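Local coordinates for malonyl coenzyme A-acyl carrier protein transacylase (Helicobacter pylori, PDB 2H1Y) that probably transfers the malonyl group from malonyl-CoA to holo-acyl carrier protein, supplying malonyl-ACP for fatty acid synthesis, at residues S154-W166 with L178-L192. Sequence-based numbering, arbitrary orientation.
Sequences SLLSLCQRTKNVW and LAGVKDDLKALEPTL
Val165 and Trp166 pair with Gly180 and Ala179 at the open end of the antiparallel beta hairpin 165-172/175-179, and helices packed on one face of its sheet close the contact. This four-stranded antiparallel sheet, with its helices, matches the small ferredoxin-like subdomain of FabD-type acyltransferases. Trp166 and Ala179 form a hydrogen-bonded pair: Trp166 N gives to Ala179 O at 2.8 Å, and Ala179 N returns a bond to Trp166 O. The ladder gains one more rung where Val181 N, at the N-cap of helix 182-185, reaches Asn164 O (3.2 Å). On its other edge, strand 175-179 pairs with strand 142-148, Leu178 bonding to Met145 through the backbone.

Beneath the Val165 face the core is aliphatic. With CG1 anti to the backbone N (chi1 -178°), Val165 CG1 meets Leu185 CD2 at 3.6 Å and comes tip to tip with Leu188, CG1 to CD2. The side chains of Thr162 and Leu188 run past each other in opposite directions, CG2 against CD1, while Thr162 OG1 bonds back to Leu158 O at 2.9 Å, tying the turn to the end of helix 152-160. Farther up that helix, Leu155 crosses Leu192 at about a right angle, CD2 to CD2 at 3.6 Å.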
ATOM      1  N   SER A 154     -18.359  16.068   0.552  1.00 58.79           N
ATOM      2  CA  SER A 154     -18.487  17.027  -0.532  1.00 58.51           C
ATOM      3  C   SER A 154     -17.879  16.532  -1.837  1.00 58.17           C
ATOM      4  O   SER A 154     -18.406  16.816  -2.909  1.00 58.54           O
ATOM      5  CB  SER A 154     -17.869  18.350  -0.132  1.00 58.40           C
ATOM      6  OG  SER A 154     -18.737  19.019   0.752  1.00 59.74           O
ATOM      7  N   LEU A 155     -16.789  15.781  -1.753  1.00 57.51           N
ATOM      8  CA  LEU A 155     -16.155  15.267  -2.963  1.00 57.29           C
ATOM      9  C   LEU A 155     -16.905  14.058  -3.471  1.00 57.26           C
ATOM     10  O   LEU A 155     -16.984  13.824  -4.680  1.00 57.15           O
ATOM     11  CB  LEU A 155     -14.691  14.908  -2.716  1.00 57.14           C
ATOM     12  CG  LEU A 155     -13.814  16.063  -2.245  1.00 56.72           C
ATOM     13  CD1 LEU A 155     -12.530  15.577  -1.650  1.00 56.49           C
ATOM     14  CD2 LEU A 155     -13.532  16.956  -3.394  1.00 58.12           C
ATOM     15  N   LEU A 156     -17.454  13.287  -2.539  1.00 57.25           N
ATOM     16  CA  LEU A 156     -18.276  12.161  -2.900  1.00 57.16           C
ATOM     17  C   LEU A 156     -19.406  12.641  -3.799  1.00 56.99           C
ATOM     18  O   LEU A 156     -19.551  12.170  -4.936  1.00 57.12           O
ATOM     19  CB  LEU A 156     -18.802  11.453  -1.655  1.00 57.35           C
ATOM     20  CG  LEU A 156     -19.113   9.967  -1.892  1.00 58.78           C
ATOM     21  CD1 LEU A 156     -17.851   9.086  -1.849  1.00 59.47           C
ATOM     22  CD2 LEU A 156     -20.153   9.467  -0.894  1.00 60.22           C
ATOM     23  N   SER A 157     -20.173  13.620  -3.335  1.00 56.82           N
ATOM     24  CA  SER A 157     -21.292  14.091  -4.151  1.00 57.25           C
ATOM     25  C   SER A 157     -20.867  14.882  -5.373  1.00 56.77           C
ATOM     26  O   SER A 157     -21.579  14.884  -6.377  1.00 56.84           O
ATOM     27  CB  SER A 157     -22.344  14.842  -3.336  1.00 57.28           C
ATOM     28  OG  SER A 157     -21.728  15.693  -2.407  1.00 59.12           O
ATOM     29  N   LEU A 158     -19.708  15.528  -5.316  1.00 56.63           N
ATOM     30  CA  LEU A 158     -19.183  16.177  -6.520  1.00 56.48           C
ATOM     31  C   LEU A 158     -18.826  15.144  -7.588  1.00 56.69           C
ATOM     32  O   LEU A 158     -19.152  15.329  -8.761  1.00 56.94           O
ATOM     33  CB  LEU A 158     -17.989  17.068  -6.214  1.00 56.43           C
ATOM     34  CG  LEU A 158     -17.164  17.560  -7.407  1.00 56.15           C
ATOM     35  CD1 LEU A 158     -17.962  18.474  -8.298  1.00 55.46           C
ATOM     36  CD2 LEU A 158     -15.944  18.290  -6.922  1.00 55.11           C
ATOM     37  N   CYS A 159     -18.188  14.049  -7.191  1.00 56.68           N
ATOM     38  CA  CYS A 159     -17.788  13.034  -8.174  1.00 56.72           C
ATOM     39  C   CYS A 159     -18.994  12.360  -8.785  1.00 57.28           C
ATOM     40  O   CYS A 159     -19.018  12.105  -9.981  1.00 57.32           O
ATOM     41  CB  CYS A 159     -16.835  12.007  -7.563  1.00 56.38           C
ATOM     42  SG  CYS A 159     -15.153  12.631  -7.382  1.00 55.31           S
ATOM     43  N   GLN A 160     -19.999  12.103  -7.951  1.00 58.26           N
ATOM     44  CA  GLN A 160     -21.229  11.415  -8.356  1.00 59.15           C
ATOM     45  C   GLN A 160     -22.090  12.222  -9.303  1.00 58.62           C
ATOM     46  O   GLN A 160     -22.843  11.658 -10.090  1.00 58.81           O
ATOM     47  CB  GLN A 160     -22.046  10.995  -7.133  1.00 59.78           C
ATOM     48  CG  GLN A 160     -21.410   9.823  -6.372  1.00 63.17           C
ATOM     49  CD  GLN A 160     -22.241   9.388  -5.183  1.00 67.26           C
ATOM     50  OE1 GLN A 160     -23.328   9.931  -4.943  1.00 68.67           O
ATOM     51  NE2 GLN A 160     -21.736   8.405  -4.424  1.00 67.70           N
ATOM     52  N   ARG A 161     -21.969  13.536  -9.240  1.00 58.27           N
ATOM     53  CA  ARG A 161     -22.621  14.382 -10.230  1.00 58.07           C
ATOM     54  C   ARG A 161     -21.686  14.777 -11.402  1.00 58.06           C
ATOM     55  O   ARG A 161     -22.029  15.638 -12.210  1.00 58.33           O
ATOM     56  CB  ARG A 161     -23.264  15.597  -9.535  1.00 57.96           C
ATOM     57  CG  ARG A 161     -22.317  16.715  -9.173  1.00 56.63           C
ATOM     58  CD  ARG A 161     -22.511  17.914 -10.109  1.00 56.29           C
ATOM     59  NE  ARG A 161     -21.587  19.017  -9.800  1.00 53.24           N
ATOM     60  CZ  ARG A 161     -21.441  19.546  -8.593  1.00 51.61           C
ATOM     61  NH1 ARG A 161     -22.152  19.081  -7.575  1.00 50.66           N
ATOM     62  NH2 ARG A 161     -20.569  20.524  -8.397  1.00 52.63           N
ATOM     63  N   THR A 162     -20.521  14.137 -11.503  1.00 58.18           N
ATOM     64  CA  THR A 162     -19.516  14.498 -12.522  1.00 58.31           C
ATOM     65  C   THR A 162     -19.025  13.279 -13.288  1.00 58.48           C
ATOM     66  O   THR A 162     -18.514  12.330 -12.696  1.00 58.51           O
ATOM     67  CB  THR A 162     -18.279  15.234 -11.904  1.00 58.30           C
ATOM     68  OG1 THR A 162     -18.690  16.488 -11.328  1.00 58.56           O
ATOM     69  CG2 THR A 162     -17.207  15.490 -12.962  1.00 57.45           C
ATOM     70  N   LYS A 163     -19.178  13.320 -14.606  1.00 58.70           N
ATOM     71  CA  LYS A 163     -18.698  12.250 -15.481  1.00 59.54           C
ATOM     72  C   LYS A 163     -17.176  12.061 -15.390  1.00 58.70           C
ATOM     73  O   LYS A 163     -16.420  13.030 -15.332  1.00 58.80           O
ATOM     74  CB  LYS A 163     -19.119  12.497 -16.945  1.00 59.66           C
ATOM     75  CG  LYS A 163     -20.654  12.416 -17.211  1.00 60.97           C
ATOM     76  CD  LYS A 163     -20.989  12.372 -18.743  1.00 60.86           C
ATOM     77  CE  LYS A 163     -22.397  12.915 -19.091  1.00 60.73           C
ATOM     78  NZ  LYS A 163     -23.516  12.036 -18.613  1.00 60.44           N
ATOM     79  N   ASN A 164     -16.764  10.799 -15.340  1.00 57.66           N
ATOM     80  CA  ASN A 164     -15.372  10.395 -15.476  1.00 57.13           C
ATOM     81  C   ASN A 164     -14.427  10.694 -14.302  1.00 56.52           C
ATOM     82  O   ASN A 164     -13.211  10.697 -14.460  1.00 56.28           O
ATOM     83  CB  ASN A 164     -14.812  10.859 -16.829  1.00 57.22           C
ATOM     84  CG  ASN A 164     -15.438  10.096 -18.014  1.00 58.20           C
ATOM     85  OD1 ASN A 164     -15.604  10.648 -19.099  1.00 60.24           O
ATOM     86  ND2 ASN A 164     -15.787   8.824 -17.799  1.00 57.51           N
ATOM     87  N   VAL A 165     -14.997  10.875 -13.116  1.00 55.74           N
ATOM     88  CA  VAL A 165     -14.234  11.227 -11.931  1.00 54.75           C
ATOM     89  C   VAL A 165     -14.767  10.453 -10.731  1.00 54.00           C
ATOM     90  O   VAL A 165     -15.967  10.376 -10.506  1.00 54.19           O
ATOM     91  CB  VAL A 165     -14.312  12.759 -11.645  1.00 54.99           C
ATOM     92  CG1 VAL A 165     -13.486  13.112 -10.439  1.00 56.36           C
ATOM     93  CG2 VAL A 165     -13.810  13.581 -12.822  1.00 54.40           C
ATOM     94  N   TRP A 166     -13.869   9.876  -9.954  1.00 53.41           N
ATOM     95  CA  TRP A 166     -14.260   9.103  -8.792  1.00 52.85           C
ATOM     96  C   TRP A 166     -13.320   9.363  -7.626  1.00 52.38           C
ATOM     97  O   TRP A 166     -12.136   9.630  -7.818  1.00 52.61           O
ATOM     98  CB  TRP A 166     -14.213   7.610  -9.129  1.00 53.11           C
ATOM     99  CG  TRP A 166     -15.242   7.163 -10.150  1.00 53.64           C
ATOM    100  CD1 TRP A 166     -16.514   6.710  -9.895  1.00 53.47           C
ATOM    101  CD2 TRP A 166     -15.079   7.114 -11.575  1.00 53.33           C
ATOM    102  NE1 TRP A 166     -17.147   6.391 -11.076  1.00 54.26           N
ATOM    103  CE2 TRP A 166     -16.298   6.635 -12.122  1.00 53.55           C
ATOM    104  CE3 TRP A 166     -14.028   7.433 -12.442  1.00 51.66           C
ATOM    105  CZ2 TRP A 166     -16.492   6.468 -13.486  1.00 52.54           C
ATOM    106  CZ3 TRP A 166     -14.221   7.272 -13.799  1.00 53.05           C
ATOM    107  CH2 TRP A 166     -15.449   6.802 -14.311  1.00 53.34           C
ATOM    108  N   LEU A 178      -8.541  11.556  -6.023  1.00 44.96           N
ATOM    109  CA  LEU A 178      -9.561  11.322  -7.035  1.00 44.97           C
ATOM    110  C   LEU A 178      -8.955  10.600  -8.223  1.00 45.21           C
ATOM    111  O   LEU A 178      -7.759  10.734  -8.480  1.00 45.19           O
ATOM    112  CB  LEU A 178     -10.234  12.620  -7.472  1.00 44.33           C
ATOM    113  CG  LEU A 178     -10.817  13.530  -6.379  1.00 44.65           C
ATOM    114  CD1 LEU A 178     -11.331  14.834  -6.985  1.00 42.23           C
ATOM    115  CD2 LEU A 178     -11.875  12.876  -5.487  1.00 44.11           C
ATOM    116  N   ALA A 179      -9.766   9.812  -8.928  1.00 45.24           N
ATOM    117  CA  ALA A 179      -9.261   9.090 -10.092  1.00 45.95           C
ATOM    118  C   ALA A 179     -10.122   9.386 -11.302  1.00 46.90           C
ATOM    119  O   ALA A 179     -11.298   9.704 -11.169  1.00 46.71           O
ATOM    120  CB  ALA A 179      -9.203   7.616  -9.823  1.00 45.06           C
ATOM    121  N   GLY A 180      -9.530   9.292 -12.489  1.00 48.45           N
ATOM    122  CA  GLY A 180     -10.295   9.493 -13.709  1.00 49.82           C
ATOM    123  C   GLY A 180      -9.543   9.949 -14.940  1.00 51.05           C
ATOM    124  O   GLY A 180      -8.324   9.756 -15.059  1.00 50.82           O
ATOM    125  N   VAL A 181     -10.300  10.526 -15.876  1.00 52.14           N
ATOM    126  CA  VAL A 181      -9.734  11.037 -17.110  1.00 53.19           C
ATOM    127  C   VAL A 181      -9.119  12.373 -16.749  1.00 53.90           C
ATOM    128  O   VAL A 181      -9.759  13.218 -16.110  1.00 53.58           O
ATOM    129  CB  VAL A 181     -10.794  11.171 -18.248  1.00 53.36           C
ATOM    130  CG1 VAL A 181     -10.169  11.743 -19.513  1.00 52.80           C
ATOM    131  CG2 VAL A 181     -11.447   9.828 -18.544  1.00 52.27           C
ATOM    132  N   LYS A 182      -7.855  12.520 -17.127  1.00 55.10           N
ATOM    133  CA  LYS A 182      -7.054  13.684 -16.799  1.00 56.29           C
ATOM    134  C   LYS A 182      -7.835  14.975 -16.969  1.00 57.15           C
ATOM    135  O   LYS A 182      -8.155  15.627 -15.986  1.00 57.82           O
ATOM    136  CB  LYS A 182      -5.785  13.710 -17.647  1.00 56.35           C
ATOM    137  CG  LYS A 182      -4.917  14.929 -17.411  1.00 57.29           C
ATOM    138  CD  LYS A 182      -4.052  14.741 -16.198  1.00 57.93           C
ATOM    139  CE  LYS A 182      -2.619  14.543 -16.615  1.00 58.40           C
ATOM    140  NZ  LYS A 182      -1.927  15.834 -16.486  1.00 57.36           N
ATOM    141  N   ASP A 183      -8.173  15.325 -18.205  1.00 58.22           N
ATOM    142  CA  ASP A 183      -8.808  16.614 -18.477  1.00 59.29           C
ATOM    143  C   ASP A 183     -10.021  16.820 -17.597  1.00 59.53           C
ATOM    144  O   ASP A 183     -10.256  17.933 -17.126  1.00 60.15           O
ATOM    145  CB  ASP A 183      -9.199  16.760 -19.951  1.00 59.67           C
ATOM    146  CG  ASP A 183      -8.023  16.564 -20.902  1.00 61.84           C
ATOM    147  OD1 ASP A 183      -8.269  16.025 -22.000  1.00 65.23           O
ATOM    148  OD2 ASP A 183      -6.866  16.937 -20.575  1.00 63.23           O
ATOM    149  N   ASP A 184     -10.777  15.748 -17.369  1.00 59.80           N
ATOM    150  CA  ASP A 184     -11.980  15.802 -16.543  1.00 60.14           C
ATOM    151  C   ASP A 184     -11.676  16.150 -15.083  1.00 60.51           C
ATOM    152  O   ASP A 184     -12.498  16.774 -14.418  1.00 60.95           O
ATOM    153  CB  ASP A 184     -12.746  14.478 -16.630  1.00 60.47           C
ATOM    154  CG  ASP A 184     -13.501  14.316 -17.938  1.00 60.32           C
ATOM    155  OD1 ASP A 184     -14.575  14.940 -18.075  1.00 60.88           O
ATOM    156  OD2 ASP A 184     -13.045  13.552 -18.817  1.00 59.67           O
ATOM    157  N   LEU A 185     -10.500  15.747 -14.597  1.00 60.90           N
ATOM    158  CA  LEU A 185     -10.010  16.110 -13.259  1.00 61.36           C
ATOM    159  C   LEU A 185      -9.421  17.520 -13.276  1.00 62.42           C
ATOM    160  O   LEU A 185      -9.778  18.405 -12.472  1.00 62.07           O
ATOM    161  CB  LEU A 185      -8.910  15.137 -12.815  1.00 60.74           C
ATOM    162  CG  LEU A 185      -9.227  13.678 -12.498  1.00 59.11           C
ATOM    163  CD1 LEU A 185      -7.948  12.858 -12.477  1.00 56.52           C
ATOM    164  CD2 LEU A 185      -9.960  13.576 -11.172  1.00 56.80           C
ATOM    165  N   LYS A 186      -8.494  17.685 -14.215  1.00 63.53           N
ATOM    166  CA  LYS A 186      -7.766  18.908 -14.501  1.00 64.88           C
ATOM    167  C   LYS A 186      -8.722  20.018 -14.940  1.00 64.85           C
ATOM    168  O   LYS A 186      -8.306  20.941 -15.636  1.00 65.89           O
ATOM    169  CB  LYS A 186      -6.788  18.575 -15.645  1.00 64.98           C
ATOM    170  CG  LYS A 186      -5.509  19.395 -15.788  1.00 66.18           C
ATOM    171  CD  LYS A 186      -4.698  18.873 -17.007  1.00 66.29           C
ATOM    172  CE  LYS A 186      -3.593  19.846 -17.444  1.00 68.94           C
ATOM    173  NZ  LYS A 186      -4.122  21.108 -18.073  1.00 68.82           N
ATOM    174  N   ALA A 187      -9.993  19.920 -14.549  1.00 64.63           N
ATOM    175  CA  ALA A 187     -11.044  20.832 -15.010  1.00 64.29           C
ATOM    176  C   ALA A 187     -12.039  21.121 -13.904  1.00 64.19           C
ATOM    177  O   ALA A 187     -12.903  21.983 -14.044  1.00 64.53           O
ATOM    178  CB  ALA A 187     -11.769  20.256 -16.223  1.00 64.19           C
ATOM    179  N   LEU A 188     -11.925  20.362 -12.822  1.00 63.94           N
ATOM    180  CA  LEU A 188     -12.672  20.574 -11.595  1.00 63.33           C
ATOM    181  C   LEU A 188     -12.003  21.637 -10.712  1.00 63.18           C
ATOM    182  O   LEU A 188     -12.580  22.042  -9.698  1.00 62.64           O
ATOM    183  CB  LEU A 188     -12.714  19.260 -10.818  1.00 63.60           C
ATOM    184  CG  LEU A 188     -13.873  18.264 -10.741  1.00 62.98           C
ATOM    185  CD1 LEU A 188     -14.716  18.183 -11.998  1.00 63.18           C
ATOM    186  CD2 LEU A 188     -13.260  16.909 -10.398  1.00 63.14           C
ATOM    187  N   GLU A 189     -10.793  22.065 -11.099  1.00 63.05           N
ATOM    188  CA  GLU A 189      -9.985  23.054 -10.358  1.00 63.25           C
ATOM    189  C   GLU A 189     -10.786  24.227  -9.777  1.00 63.10           C
ATOM    190  O   GLU A 189     -10.765  24.440  -8.561  1.00 63.18           O
ATOM    191  CB  GLU A 189      -8.811  23.581 -11.212  1.00 63.45           C
ATOM    192  CG  GLU A 189      -7.364  23.299 -10.673  1.00 65.43           C
ATOM    193  CD  GLU A 189      -6.798  21.902 -11.050  1.00 67.68           C
ATOM    194  OE1 GLU A 189      -5.794  21.819 -11.811  1.00 66.61           O
ATOM    195  OE2 GLU A 189      -7.362  20.881 -10.579  1.00 68.65           O
ATOM    196  N   PRO A 190     -11.536  24.964 -10.624  1.00 62.95           N
ATOM    197  CA  PRO A 190     -12.140  26.207 -10.126  1.00 62.87           C
ATOM    198  C   PRO A 190     -13.285  25.955  -9.151  1.00 62.62           C
ATOM    199  O   PRO A 190     -13.589  26.811  -8.322  1.00 63.02           O
ATOM    200  CB  PRO A 190     -12.691  26.884 -11.393  1.00 63.25           C
ATOM    201  CG  PRO A 190     -12.245  26.029 -12.562  1.00 63.42           C
ATOM    202  CD  PRO A 190     -11.922  24.681 -12.017  1.00 62.91           C
ATOM    203  N   THR A 191     -13.915  24.792  -9.274  1.00 62.24           N
ATOM    204  CA  THR A 191     -14.983  24.359  -8.392  1.00 61.80           C
ATOM    205  C   THR A 191     -14.391  23.843  -7.075  1.00 61.61           C
ATOM    206  O   THR A 191     -14.913  24.122  -5.997  1.00 61.48           O
ATOM    207  CB  THR A 191     -15.821  23.259  -9.072  1.00 62.16           C
ATOM    208  OG1 THR A 191     -15.921  23.534 -10.481  1.00 62.55           O
ATOM    209  CG2 THR A 191     -17.217  23.159  -8.459  1.00 61.12           C
ATOM    210  N   LEU A 192     -13.293  23.096  -7.164  1.00 61.44           N
ATOM    211  CA  LEU A 192     -12.598  22.621  -5.976  1.00 61.14           C
ATOM    212  C   LEU A 192     -12.083  23.798  -5.178  1.00 61.79           C
ATOM    213  O   LEU A 192     -12.260  23.859  -3.963  1.00 61.43           O
ATOM    214  CB  LEU A 192     -11.441  21.709  -6.356  1.00 60.74           C
ATOM    215  CG  LEU A 192     -11.816  20.301  -6.806  1.00 58.53           C
ATOM    216  CD1 LEU A 192     -10.653  19.636  -7.530  1.00 56.08           C
ATOM    217  CD2 LEU A 192     -12.263  19.483  -5.638  1.00 55.16           C
TER